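Local coordinates for uncharacterized protein YhfS (Escherichia coli, PDB 4J8L) that is of unknown function but carries pyridoxal 5'-phosphate covalently on a lysine and may have an activity related to cysteine synthase, at residues A68-G73 and A230-V235; G77-G82 and P102-I107; I116-D119 and S124-K127; A271-A274 and V280-V283. All coordinates share one frame; numbering follows the deposited sequence. Where two conformers were deposited one is given.

Contacts 1, 2 and 3 belong to the domain built on the seven-stranded mixed sheet, contact 4 to a separate four-stranded antiparallel sheet. Strands 67-72 and 114-118 form the outer edges of the large sheet, so contacts 1 and 3 lie at its far ends, their centres about 35 Å apart. Contact 2 joins two helices of the same domain and touches contact 1 where Val71 meets Gly77 and Ala78; contacts 2 and 3 fall in the chain between the two segments of contact 1. Contact 4 comes last, its centre about 32 Å from that of contact 1. Helix 229-261 gives its first turns to contact 1 and packs on contact 4 further along, linking the two domains.

Contact 1. Residues A68-G73 and A230-V235; sequences AALVQG and AQALEV
With CG beside its backbone N (chi1 -65°) and the chain then fully extended (chi2 177°), Leu70 stretches from the strand and sets its CD1 methyl against helix residue Ala232. The Leu70 CD1 methyl lies 3.9 Å from Ala232 CB and almost as near Ala232 CA, so the end of the leucine rests on the short side chain and the backbone of the helix together. The same methyl, Leu70 CD1, also comes within 4.4 Å of Val235 CG2, one turn further along the helix, a looser approach. All three residues are buried, and the contact between them is purely apolar. Helix 50-62 packs on the same residues, Leu59 on Leu70 and Thr52 and Val55 on Ala232; Val203 of strand 203-208 lies against Val235.

At the polar margin Gln72 and Gln231 do not meet directly but are bridged by two waters. One water donates to Gln72 OE1 at 2.7 Å and accepts from Gln231 NE2 at 3.0 Å. The other takes a weak bond from Gln72 NE2 and lies 2.7 Å from Gln231 OE1. Both amides have further holds, Gln72 NE2 on Gly224 O and Gln231 OE1 on Gln228 N, which help fix their rotation.

Strand 67-72 is an edge of the large sheet and pairs antiparallel with strand 203-208, itself antiparallel to strand 189-193. A single reversed strand in an otherwise parallel seven-stranded sheet is characteristic of the large domain of fold-type I pyridoxal-phosphate enzymes, consistent with the aminotransferase family.

Contact 2. Residues G77-G82 and P102-I107; sequences GAIRAG and PTTRVI
Ile107 reaches over to helix 77-82 and puts its CD1 methyl against Arg80, 3.6 Å from Arg80 N and 3.7 Å from Arg80 CB. The same Ile107 CD1 lies 3.9 Å from Ile79 CG2, so one methyl sits where two consecutive residues of the facing helix meet. Beside it Ile79 CD1 touches Thr104 OG1 at 3.7 Å, the two side chains crossing at about a right angle, as Ile79 and Ile107 also do. The methyl gets there because Ile107 CG1 stands beside its own backbone N (chi1 -69°) and the chain then runs on extended. Replacing Ile107 by an alanine would probably open a gap over the backbone of Arg80 and leave Ile79 CG2 without its apolar partner on helix 102-111.

These side chains fill the space between two helix segments that run roughly the same way, their axes 9.9 Å apart at closest and crossing at -33°. Thr76 and Leu83, of the same helix 74-86, also pack on Ile107, and Thr76 OG1 is hydrogen-bonded to Thr103 OG1. Beneath the pair lies the large sheet: Ile79 rests on Thr191 and Leu139, and Thr104 on Leu139, so both helices cover strand 137-141.

Contact 3. Residues I116-D119 and S124-K127; sequences ITVD and SALK
Val118, the last residue of strand 114-118, passes closest to helix residue Leu126, their CA atoms 6.0 Å apart, after a short turn has folded the chain back on itself. The two methyls of Val118 divide the contact. Its CG1, held between the backbone N and the carbonyl carbon (chi1 66°), lies 3.7 Å from Leu126 CD1, and the two side chains cross at about a right angle. Its CG2 instead sits over the helix backbone, 3.6 Å from Ala125 O, with Ala125 CB 4.0 Å away from Val118 CG2. One branched residue thus faces two neighbouring helix residues at once.

This is the first half of a beta-alpha-beta crossover: strand 114-118 at the edge of the large sheet runs into helix 123-133, and the chain then enters the parallel strand 137-141, passing over strand 92-96. A glycine in place of Val118 would remove both methyls, and Leu126 CD1 and the Ala125 methyl would probably be left without their partner in strand 114-118.

The turn between the segments is pinned by Asp119 OD1, bonded to Asn121 N, and by Asp122 OD1, bonded to Ala125 N. Leu126 also packs on Leu94 of strand 92-96 and on Val156 and Thr159 of helix 153-162, while Val129, further along helix 123-133, packs against both Ile116 and Val118.

Contact 4. Residues A271-A274 and V280-V283; sequences AVIA and VLIV
Val272 and Ile282 face each other across the two strands as a hydrogen-bonded antiparallel pair, tied by two backbone bonds. Ile282 N gives the shorter of these to Val272 O, 2.8 Å and nearly straight at 174°; in return Val272 N reaches Ile282 O at 3.1 Å, more bent at 156°. Ala274 and Val280 repeat the pattern nearer the turn, with Ala274 N to Val280 O and Val280 N to Ala274 O each 2.9 Å.

Weaker CA-H...O contacts supplement the bonds at the residues between and beside them: Ala271 CA lies 3.3 Å from Ile282 O, and Leu281 CA sits 3.4 Å from Val272 O. Three of the four carbonyls that accept an N-H across the strands therefore have a C-H donor as well, the third being Val280 O with Ile273 CA.

The two strands form a beta hairpin, half of the four-stranded antiparallel sheet in the C-terminal domain; strand 279-285 lies inside the sheet, bonded on its other side through Leu281 and Val283 to Ile340 and Ile338.

Apolar contacts divide between the two faces. On one, Ile273 CG1 meets Leu281 CD1 at 4.0 Å, and helix 229-261 covers both residues through Leu256, Leu257 and Leu260. On the other, Val272 and Ile282 lie side by side, with Val272 CG1 3.9 Å from Ile282 CB; here the N-terminal residues pack on the sheet, Thr3 against Val272 and Ala274, Met1 against Ile282.

Contact 1. Residues A68-G73 and A230-V235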
ATOM      1  N   ALA A  68       5.058  10.743  13.528  1.00 16.37           N
ATOM      2  CA  ALA A  68       5.288  10.351  12.142  1.00 15.66           C
ATOM      3  C   ALA A  68       6.513  11.044  11.561  1.00 20.12           C
ATOM      4  O   ALA A  68       6.931  12.100  12.033  1.00 16.34           O
ATOM      5  CB  ALA A  68       4.056  10.647  11.283  1.00 15.09           C
ATOM      6  N   ALA A  69       7.098  10.433  10.537  1.00 16.27           N
ATOM      7  CA  ALA A  69       8.189  11.062   9.804  1.00 15.46           C
ATOM      8  C   ALA A  69       8.005  10.822   8.322  1.00 16.31           C
ATOM      9  O   ALA A  69       7.757   9.693   7.901  1.00 16.47           O
ATOM     10  CB  ALA A  69       9.539  10.508  10.256  1.00 18.27           C
ATOM     11  N   LEU A  70       8.128  11.880   7.530  1.00 12.69           N
ATOM     12  CA  LEU A  70       8.193  11.726   6.080  1.00 12.00           C
ATOM     13  C   LEU A  70       9.655  11.491   5.704  1.00 13.77           C
ATOM     14  O   LEU A  70      10.561  12.096   6.296  1.00 15.34           O
ATOM     15  CB  LEU A  70       7.635  12.981   5.383  1.00 14.57           C
ATOM     16  CG  LEU A  70       6.141  13.228   5.624  1.00 13.98           C
ATOM     17  CD1 LEU A  70       5.678  14.544   4.963  1.00 16.23           C
ATOM     18  CD2 LEU A  70       5.332  12.060   5.094  1.00 20.12           C
ATOM     19  N   VAL A  71       9.890  10.583   4.757  1.00 12.61           N
ATOM     20  CA  VAL A  71      11.248  10.213   4.368  1.00 13.84           C
ATOM     21  C   VAL A  71      11.375  10.117   2.841  1.00 11.81           C
ATOM     22  O   VAL A  71      10.381   9.946   2.122  1.00 14.47           O
ATOM     23  CB  VAL A  71      11.673   8.848   4.962  1.00 17.39           C
ATOM     24  CG1 VAL A  71      11.604   8.868   6.499  1.00 14.10           C
ATOM     25  CG2 VAL A  71      10.797   7.736   4.400  1.00 19.48           C
ATOM     26  N   GLN A  72      12.604  10.224   2.356  1.00 14.05           N
ATOM     27  CA  GLN A  72      12.898  10.001   0.948  1.00 14.92           C
ATOM     28  C   GLN A  72      12.812   8.513   0.617  1.00 15.43           C
ATOM     29  O   GLN A  72      12.891   7.648   1.508  1.00 18.11           O
ATOM     30  CB  GLN A  72      14.300  10.507   0.599  1.00 16.78           C
ATOM     31  CG  GLN A  72      14.528  11.990   0.884  1.00 15.48           C
ATOM     32  CD  GLN A  72      13.870  12.902  -0.156  1.00 14.53           C
ATOM     33  OE1 GLN A  72      13.026  12.473  -0.962  1.00 17.85           O
ATOM     34  NE2 GLN A  72      14.267  14.172  -0.147  1.00 18.05           N
ATOM     35  N   GLY A  73      12.663   8.211  -0.668  1.00 15.32           N
ATOM     36  CA  GLY A  73      12.628   6.824  -1.101  1.00 13.72           C
ATOM     37  C   GLY A  73      11.249   6.180  -1.101  1.00 16.48           C
ATOM     38  O   GLY A  73      11.131   4.968  -1.316  1.00 14.53           O
ATOM     39  N   ALA A 230       6.574  22.195   0.736  1.00 16.16           N
ATOM     40  CA  ALA A 230       5.628  22.074  -0.375  1.00 17.29           C
ATOM     41  C   ALA A 230       5.295  20.607  -0.662  1.00 16.75           C
ATOM     42  O   ALA A 230       4.148  20.262  -0.961  1.00 18.69           O
ATOM     43  CB  ALA A 230       6.169  22.756  -1.624  1.00 20.42           C
ATOM     44  N   GLN A 231       6.306  19.749  -0.585  1.00 15.61           N
ATOM     45  CA  GLN A 231       6.085  18.316  -0.757  1.00 14.37           C
ATOM     46  C   GLN A 231       5.184  17.775   0.343  1.00 14.39           C
ATOM     47  O   GLN A 231       4.287  16.971   0.096  1.00 12.54           O
ATOM     48  CB  GLN A 231       7.406  17.560  -0.730  1.00 16.32           C
ATOM     49  CG  GLN A 231       8.320  17.814  -1.903  1.00 18.07           C
ATOM     50  CD  GLN A 231       9.627  17.074  -1.730  1.00 18.02           C
ATOM     51  OE1 GLN A 231      10.389  17.351  -0.797  1.00 17.80           O
ATOM     52  NE2 GLN A 231       9.878  16.108  -2.603  1.00 17.66           N
ATOM     53  N   ALA A 232       5.431  18.224   1.570  1.00 14.35           N
ATOM     54  CA  ALA A 232       4.637  17.770   2.701  1.00 15.42           C
ATOM     55  C   ALA A 232       3.170  18.165   2.521  1.00 14.62           C
ATOM     56  O   ALA A 232       2.272  17.369   2.795  1.00 15.06           O
ATOM     57  CB  ALA A 232       5.188  18.339   4.007  1.00 14.14           C
ATOM     58  N   LEU A 233       2.928  19.400   2.083  1.00 13.41           N
ATOM     59  CA  LEU A 233       1.562  19.836   1.802  1.00 15.50           C
ATOM     60  C   LEU A 233       0.930  19.014   0.679  1.00 16.78           C
ATOM     61  O   LEU A 233      -0.264  18.720   0.720  1.00 17.93           O
ATOM     62  CB  LEU A 233       1.540  21.317   1.450  1.00 15.32           C
ATOM     63  CG  LEU A 233       1.865  22.190   2.661  1.00 20.31           C
ATOM     64  CD1 LEU A 233       2.105  23.608   2.202  1.00 19.40           C
ATOM     65  CD2 LEU A 233       0.703  22.125   3.642  1.00 20.47           C
ATOM     66  N   GLU A 234       1.726  18.625  -0.313  1.00 13.25           N
ATOM     67  CA  GLU A 234       1.195  17.789  -1.389  1.00 14.04           C
ATOM     68  C   GLU A 234       0.794  16.400  -0.887  1.00 16.05           C
ATOM     69  O   GLU A 234      -0.155  15.796  -1.400  1.00 16.26           O
ATOM     70  CB  GLU A 234       2.180  17.668  -2.554  1.00 16.73           C
ATOM     71  CG  GLU A 234       1.557  17.001  -3.777  1.00 27.73           C
ATOM     72  CD  GLU A 234       2.496  16.916  -4.960  1.00 32.69           C
ATOM     73  OE1 GLU A 234       3.458  17.716  -5.013  1.00 26.65           O
ATOM     74  OE2 GLU A 234       2.260  16.047  -5.834  1.00 29.46           O
ATOM     75  N   VAL A 235       1.511  15.900   0.115  1.00 14.76           N
ATOM     76  CA  VAL A 235       1.143  14.635   0.734  1.00 12.26           C
ATOM     77  C   VAL A 235      -0.260  14.755   1.337  1.00 13.31           C
ATOM     78  O   VAL A 235      -1.103  13.883   1.144  1.00 16.18           O
ATOM     79  CB  VAL A 235       2.136  14.233   1.853  1.00 14.96           C
ATOM     80  CG1 VAL A 235       1.571  13.076   2.681  1.00 16.73           C
ATOM     81  CG2 VAL A 235       3.486  13.842   1.245  1.00 14.66           C
TER
HETATM   82  O   HOH W   1      12.957  16.654  -0.485  1.00 21.46           O
HETATM   83  O   HOH W   2      11.570  13.676  -2.934  1.00 22.18           O

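Contact 2. Residues G77-G82 and P102-I107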
ATOM      1  N   GLY A  77      11.862   3.423   0.984  1.00 14.10           N
ATOM      2  CA  GLY A  77      12.576   4.239   1.961  1.00 13.40           C
ATOM      3  C   GLY A  77      11.952   4.164   3.346  1.00 15.60           C
ATOM      4  O   GLY A  77      12.662   4.142   4.368  1.00 16.46           O
ATOM      5  N   ALA A  78      10.622   4.123   3.392  1.00 15.24           N
ATOM      6  CA  ALA A  78       9.915   4.050   4.671  1.00 16.03           C
ATOM      7  C   ALA A  78      10.191   2.719   5.378  1.00 14.45           C
ATOM      8  O   ALA A  78      10.429   2.674   6.586  1.00 15.81           O
ATOM      9  CB  ALA A  78       8.413   4.253   4.469  1.00 15.32           C
ATOM     10  N   ILE A  79      10.161   1.635   4.616  1.00 13.76           N
ATOM     11  CA  ILE A  79      10.445   0.319   5.174  1.00 12.88           C
ATOM     12  C   ILE A  79      11.893   0.234   5.631  1.00 14.17           C
ATOM     13  O   ILE A  79      12.171  -0.312   6.697  1.00 15.96           O
ATOM     14  CB  ILE A  79      10.097  -0.793   4.183  1.00 13.03           C
ATOM     15  CG1 ILE A  79       8.570  -0.907   4.093  1.00 16.14           C
ATOM     16  CG2 ILE A  79      10.720  -2.135   4.608  1.00 13.58           C
ATOM     17  CD1 ILE A  79       8.059  -1.672   2.867  1.00 15.59           C
ATOM     18  N   ARG A  80      12.817   0.774   4.841  1.00 13.86           N
ATOM     19  CA  ARG A  80      14.222   0.761   5.263  1.00 16.82           C
ATOM     20  C   ARG A  80      14.415   1.522   6.575  1.00 19.16           C
ATOM     21  O   ARG A  80      15.063   1.036   7.505  1.00 16.61           O
ATOM     22  CB  ARG A  80      15.136   1.353   4.193  1.00 16.65           C
ATOM     23  CG  ARG A  80      16.619   1.225   4.545  1.00 17.27           C
ATOM     24  CD  ARG A  80      17.493   2.095   3.648  1.00 19.08           C
ATOM     25  NE  ARG A  80      17.424   1.701   2.243  1.00 20.90           N
ATOM     26  CZ  ARG A  80      16.807   2.410   1.297  1.00 21.11           C
ATOM     27  NH1 ARG A  80      16.199   3.558   1.602  1.00 21.93           N
ATOM     28  NH2 ARG A  80      16.804   1.973   0.041  1.00 22.78           N
ATOM     29  N   ALA A  81      13.840   2.715   6.655  1.00 16.13           N
ATOM     30  CA  ALA A  81      13.998   3.525   7.853  1.00 13.75           C
ATOM     31  C   ALA A  81      13.354   2.855   9.058  1.00 15.46           C
ATOM     32  O   ALA A  81      13.931   2.844  10.147  1.00 15.24           O
ATOM     33  CB  ALA A  81      13.409   4.918   7.634  1.00 17.18           C
ATOM     34  N   GLY A  82      12.166   2.288   8.867  1.00 14.35           N
ATOM     35  CA  GLY A  82      11.489   1.605   9.958  1.00 15.38           C
ATOM     36  C   GLY A  82      12.239   0.374  10.446  1.00 18.11           C
ATOM     37  O   GLY A  82      12.430   0.182  11.651  1.00 21.20           O
ATOM     38  N   PRO A 102       9.929  -7.329  -3.273  1.00 17.46           N
ATOM     39  CA  PRO A 102      11.305  -7.346  -3.796  1.00 21.20           C
ATOM     40  C   PRO A 102      12.279  -6.317  -3.208  1.00 20.41           C
ATOM     41  O   PRO A 102      13.407  -6.706  -2.870  1.00 19.17           O
ATOM     42  CB  PRO A 102      11.103  -7.116  -5.295  1.00 22.47           C
ATOM     43  CG  PRO A 102       9.767  -7.753  -5.564  1.00 23.79           C
ATOM     44  CD  PRO A 102       8.933  -7.389  -4.360  1.00 17.71           C
ATOM     45  N   THR A 103      11.884  -5.052  -3.094  1.00 18.93           N
ATOM     46  CA  THR A 103      12.788  -4.064  -2.504  1.00 17.66           C
ATOM     47  C   THR A 103      12.952  -4.275  -0.998  1.00 16.74           C
ATOM     48  O   THR A 103      13.933  -3.826  -0.408  1.00 17.38           O
ATOM     49  CB  THR A 103      12.357  -2.606  -2.786  1.00 16.95           C
ATOM     50  OG1 THR A 103      11.084  -2.363  -2.188  1.00 17.85           O
ATOM     51  CG2 THR A 103      12.272  -2.354  -4.298  1.00 17.57           C
ATOM     52  N   THR A 104      11.988  -4.941  -0.371  1.00 16.47           N
ATOM     53  CA  THR A 104      12.142  -5.283   1.051  1.00 17.91           C
ATOM     54  C   THR A 104      13.207  -6.365   1.197  1.00 20.10           C
ATOM     55  O   THR A 104      14.027  -6.325   2.118  1.00 18.32           O
ATOM     56  CB  THR A 104      10.807  -5.739   1.679  1.00 15.02           C
ATOM     57  OG1 THR A 104       9.858  -4.665   1.598  1.00 16.93           O
ATOM     58  CG2 THR A 104      10.993  -6.141   3.147  1.00 17.62           C
ATOM     59  N   ARG A 105      13.218  -7.317   0.269  1.00 17.30           N
ATOM     60  CA  ARG A 105      14.255  -8.339   0.279  1.00 17.81           C
ATOM     61  C   ARG A 105      15.633  -7.691   0.096  1.00 20.04           C
ATOM     62  O   ARG A 105      16.603  -8.096   0.737  1.00 20.79           O
ATOM     63  CB  ARG A 105      14.000  -9.429  -0.776  1.00 18.86           C
ATOM     64  CG  ARG A 105      15.013 -10.569  -0.720  1.00 24.61           C
ATOM     65  CD  ARG A 105      14.620 -11.727  -1.650  1.00 31.51           C
ATOM     66  NE  ARG A 105      14.313 -11.238  -2.992  1.00 44.17           N
ATOM     67  CZ  ARG A 105      13.086 -11.144  -3.503  1.00 45.77           C
ATOM     68  NH1 ARG A 105      12.027 -11.527  -2.793  1.00 45.08           N
ATOM     69  NH2 ARG A 105      12.921 -10.677  -4.730  1.00 39.30           N
ATOM     70  N   VAL A 106      15.708  -6.672  -0.759  1.00 19.05           N
ATOM     71  CA  VAL A 106      16.967  -5.964  -0.977  1.00 19.25           C
ATOM     72  C   VAL A 106      17.446  -5.329   0.337  1.00 18.35           C
ATOM     73  O   VAL A 106      18.618  -5.432   0.698  1.00 20.08           O
ATOM     74  CB  VAL A 106      16.828  -4.888  -2.076  1.00 20.94           C
ATOM     75  CG1 VAL A 106      18.052  -3.977  -2.098  1.00 22.18           C
ATOM     76  CG2 VAL A 106      16.607  -5.545  -3.439  1.00 22.60           C
ATOM     77  N   ILE A 107      16.522  -4.701   1.058  1.00 18.69           N
ATOM     78  CA  ILE A 107      16.830  -4.085   2.354  1.00 16.43           C
ATOM     79  C   ILE A 107      17.333  -5.134   3.351  1.00 20.31           C
ATOM     80  O   ILE A 107      18.340  -4.931   4.038  1.00 21.53           O
ATOM     81  CB  ILE A 107      15.598  -3.376   2.931  1.00 15.42           C
ATOM     82  CG1 ILE A 107      15.267  -2.139   2.088  1.00 16.79           C
ATOM     83  CG2 ILE A 107      15.846  -2.974   4.384  1.00 18.68           C
ATOM     84  CD1 ILE A 107      13.896  -1.556   2.348  1.00 19.19           C
TER

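Contact 3. Residues I116-D119 and S124-K127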
ATOM      1  N   ILE A 116      13.464 -15.393   9.741  1.00 30.16           N
ATOM      2  CA  ILE A 116      12.742 -16.489  10.370  1.00 28.36           C
ATOM      3  C   ILE A 116      11.358 -16.493   9.746  1.00 31.34           C
ATOM      4  O   ILE A 116      10.658 -15.483   9.774  1.00 29.62           O
ATOM      5  CB  ILE A 116      12.596 -16.274  11.882  1.00 31.14           C
ATOM      6  CG1 ILE A 116      13.967 -16.159  12.546  1.00 38.49           C
ATOM      7  CG2 ILE A 116      11.780 -17.394  12.504  1.00 28.71           C
ATOM      8  CD1 ILE A 116      13.895 -15.789  14.016  1.00 41.32           C
ATOM      9  N   THR A 117      10.966 -17.626   9.183  1.00 31.10           N
ATOM     10  CA  THR A 117       9.742 -17.697   8.401  1.00 29.43           C
ATOM     11  C   THR A 117       8.691 -18.556   9.101  1.00 32.60           C
ATOM     12  O   THR A 117       9.013 -19.591   9.677  1.00 32.50           O
ATOM     13  CB  THR A 117      10.041 -18.285   7.015  1.00 35.56           C
ATOM     14  OG1 THR A 117      10.958 -17.429   6.324  1.00 35.89           O
ATOM     15  CG2 THR A 117       8.788 -18.410   6.204  1.00 35.38           C
ATOM     16  N   VAL A 118       7.438 -18.116   9.049  1.00 29.32           N
ATOM     17  CA  VAL A 118       6.320 -18.896   9.568  1.00 29.53           C
ATOM     18  C   VAL A 118       5.047 -18.488   8.823  1.00 29.48           C
ATOM     19  O   VAL A 118       4.946 -17.369   8.318  1.00 26.56           O
ATOM     20  CB  VAL A 118       6.145 -18.696  11.094  1.00 27.98           C
ATOM     21  CG1 VAL A 118       5.739 -17.258  11.398  1.00 29.48           C
ATOM     22  CG2 VAL A 118       5.125 -19.684  11.661  1.00 29.18           C
ATOM     23  N   ASP A 119       4.086 -19.403   8.732  1.00 29.16           N
ATOM     24  CA  ASP A 119       2.816 -19.119   8.064  1.00 27.97           C
ATOM     25  C   ASP A 119       1.927 -18.250   8.962  1.00 26.67           C
ATOM     26  O   ASP A 119       1.373 -18.744   9.939  1.00 29.78           O
ATOM     27  CB  ASP A 119       2.110 -20.445   7.753  1.00 29.28           C
ATOM     28  CG  ASP A 119       0.965 -20.293   6.766  1.00 32.78           C
ATOM     29  OD1 ASP A 119       0.596 -19.151   6.440  1.00 33.67           O
ATOM     30  OD2 ASP A 119       0.427 -21.333   6.322  1.00 34.80           O
ATOM     31  N   SER A 124      -1.316 -20.354  15.639  1.00 35.76           N
ATOM     32  CA  SER A 124      -0.693 -21.270  16.587  1.00 40.23           C
ATOM     33  C   SER A 124       0.780 -21.476  16.252  1.00 41.31           C
ATOM     34  O   SER A 124       1.639 -21.451  17.138  1.00 39.66           O
ATOM     35  CB  SER A 124      -1.424 -22.614  16.597  1.00 44.23           C
ATOM     36  OG  SER A 124      -2.787 -22.444  16.944  1.00 49.02           O
ATOM     37  N   ALA A 125       1.065 -21.686  14.970  1.00 40.24           N
ATOM     38  CA  ALA A 125       2.439 -21.845  14.507  1.00 39.66           C
ATOM     39  C   ALA A 125       3.214 -20.540  14.687  1.00 35.47           C
ATOM     40  O   ALA A 125       4.370 -20.551  15.117  1.00 36.36           O
ATOM     41  CB  ALA A 125       2.466 -22.291  13.053  1.00 40.01           C
ATOM     42  N   LEU A 126       2.568 -19.422  14.362  1.00 32.94           N
ATOM     43  CA  LEU A 126       3.166 -18.105  14.561  1.00 30.90           C
ATOM     44  C   LEU A 126       3.641 -17.955  16.003  1.00 34.53           C
ATOM     45  O   LEU A 126       4.790 -17.589  16.256  1.00 33.79           O
ATOM     46  CB  LEU A 126       2.163 -17.000  14.227  1.00 29.83           C
ATOM     47  CG  LEU A 126       2.578 -15.568  14.566  1.00 33.99           C
ATOM     48  CD1 LEU A 126       3.842 -15.188  13.816  1.00 37.77           C
ATOM     49  CD2 LEU A 126       1.450 -14.583  14.244  1.00 35.07           C
ATOM     50  N   LYS A 127       2.753 -18.258  16.943  1.00 40.44           N
ATOM     51  CA  LYS A 127       3.065 -18.125  18.361  1.00 38.93           C
ATOM     52  C   LYS A 127       4.192 -19.063  18.793  1.00 38.51           C
ATOM     53  O   LYS A 127       5.071 -18.671  19.564  1.00 40.42           O
ATOM     54  CB  LYS A 127       1.808 -18.338  19.211  1.00 39.75           C
ATOM     55  CG  LYS A 127       2.065 -18.360  20.709  1.00 48.89           C
ATOM     56  CD  LYS A 127       0.767 -18.411  21.503  1.00 51.72           C
ATOM     57  CE  LYS A 127       0.994 -19.035  22.877  1.00 54.92           C
ATOM     58  NZ  LYS A 127       2.134 -18.410  23.609  1.00 52.35           N
TER

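Contact 4. Residues A271-A274 and V280-V283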
ATOM      1  N   ALA A 271     -13.672 -14.503 -13.493  1.00 19.38           N
ATOM      2  CA  ALA A 271     -13.245 -13.209 -12.993  1.00 21.41           C
ATOM      3  C   ALA A 271     -13.331 -13.215 -11.481  1.00 20.92           C
ATOM      4  O   ALA A 271     -14.271 -13.766 -10.916  1.00 24.68           O
ATOM      5  CB  ALA A 271     -14.116 -12.093 -13.570  1.00 20.78           C
ATOM      6  N   VAL A 272     -12.346 -12.613 -10.829  1.00 20.32           N
ATOM      7  CA  VAL A 272     -12.343 -12.536  -9.377  1.00 18.38           C
ATOM      8  C   VAL A 272     -11.715 -11.209  -8.968  1.00 19.80           C
ATOM      9  O   VAL A 272     -10.917 -10.635  -9.714  1.00 23.24           O
ATOM     10  CB  VAL A 272     -11.566 -13.735  -8.755  1.00 28.97           C
ATOM     11  CG1 VAL A 272     -10.091 -13.655  -9.092  1.00 27.65           C
ATOM     12  CG2 VAL A 272     -11.763 -13.796  -7.245  1.00 33.01           C
ATOM     13  N   ILE A 273     -12.120 -10.692  -7.813  1.00 20.03           N
ATOM     14  CA  ILE A 273     -11.400  -9.594  -7.192  1.00 20.39           C
ATOM     15  C   ILE A 273     -10.361 -10.178  -6.250  1.00 20.77           C
ATOM     16  O   ILE A 273     -10.658 -11.085  -5.469  1.00 21.56           O
ATOM     17  CB  ILE A 273     -12.352  -8.677  -6.419  1.00 18.72           C
ATOM     18  CG1 ILE A 273     -13.187  -7.868  -7.411  1.00 21.20           C
ATOM     19  CG2 ILE A 273     -11.575  -7.737  -5.507  1.00 23.05           C
ATOM     20  CD1 ILE A 273     -14.237  -7.000  -6.762  1.00 22.31           C
ATOM     21  N   ALA A 274      -9.138  -9.670  -6.342  1.00 20.89           N
ATOM     22  CA  ALA A 274      -8.060 -10.143  -5.497  1.00 20.29           C
ATOM     23  C   ALA A 274      -7.146  -8.994  -5.113  1.00 19.98           C
ATOM     24  O   ALA A 274      -7.016  -8.024  -5.853  1.00 18.87           O
ATOM     25  CB  ALA A 274      -7.267 -11.209  -6.221  1.00 24.65           C
ATOM     26  N   VAL A 280      -7.696  -5.501  -7.072  1.00 16.44           N
ATOM     27  CA  VAL A 280      -7.918  -5.352  -8.507  1.00 15.47           C
ATOM     28  C   VAL A 280      -8.738  -6.534  -9.018  1.00 17.07           C
ATOM     29  O   VAL A 280      -9.041  -7.467  -8.267  1.00 18.04           O
ATOM     30  CB  VAL A 280      -6.579  -5.358  -9.291  1.00 17.01           C
ATOM     31  CG1 VAL A 280      -5.725  -4.158  -8.908  1.00 18.64           C
ATOM     32  CG2 VAL A 280      -5.824  -6.660  -9.050  1.00 20.24           C
ATOM     33  N   LEU A 281      -9.098  -6.497 -10.297  1.00 15.94           N
ATOM     34  CA  LEU A 281      -9.749  -7.637 -10.930  1.00 18.20           C
ATOM     35  C   LEU A 281      -8.753  -8.539 -11.644  1.00 19.22           C
ATOM     36  O   LEU A 281      -7.815  -8.067 -12.291  1.00 21.53           O
ATOM     37  CB  LEU A 281     -10.799  -7.184 -11.952  1.00 21.02           C
ATOM     38  CG  LEU A 281     -12.217  -7.140 -11.393  1.00 30.00           C
ATOM     39  CD1 LEU A 281     -12.445  -5.811 -10.703  1.00 31.18           C
ATOM     40  CD2 LEU A 281     -13.256  -7.406 -12.466  1.00 39.44           C
ATOM     41  N   ILE A 282      -8.954  -9.844 -11.523  0.50 18.95           N
ATOM     42  CA  ILE A 282      -8.218 -10.793 -12.343  0.50 18.67           C
ATOM     43  C   ILE A 282      -9.187 -11.428 -13.317  0.50 17.85           C
ATOM     44  O   ILE A 282     -10.158 -12.072 -12.920  0.50 21.41           O
ATOM     45  CB  ILE A 282      -7.549 -11.876 -11.505  0.50 18.12           C
ATOM     46  CG1 ILE A 282      -6.463 -11.245 -10.638  0.50 20.02           C
ATOM     47  CG2 ILE A 282      -6.951 -12.950 -12.403  0.50 19.93           C
ATOM     48  CD1 ILE A 282      -6.145 -12.035  -9.426  0.50 22.74           C
ATOM     49  N   VAL A 283      -8.922 -11.232 -14.601  1.00 16.82           N
ATOM     50  CA  VAL A 283      -9.833 -11.683 -15.645  1.00 17.29           C
ATOM     51  C   VAL A 283      -9.164 -12.741 -16.504  1.00 23.22           C
ATOM     52  O   VAL A 283      -8.099 -12.501 -17.066  1.00 20.60           O
ATOM     53  CB  VAL A 283     -10.261 -10.517 -16.527  1.00 15.65           C
ATOM     54  CG1 VAL A 283     -11.215 -10.987 -17.601  1.00 18.64           C
ATOM     55  CG2 VAL A 283     -10.928  -9.426 -15.672  1.00 20.27           C
TER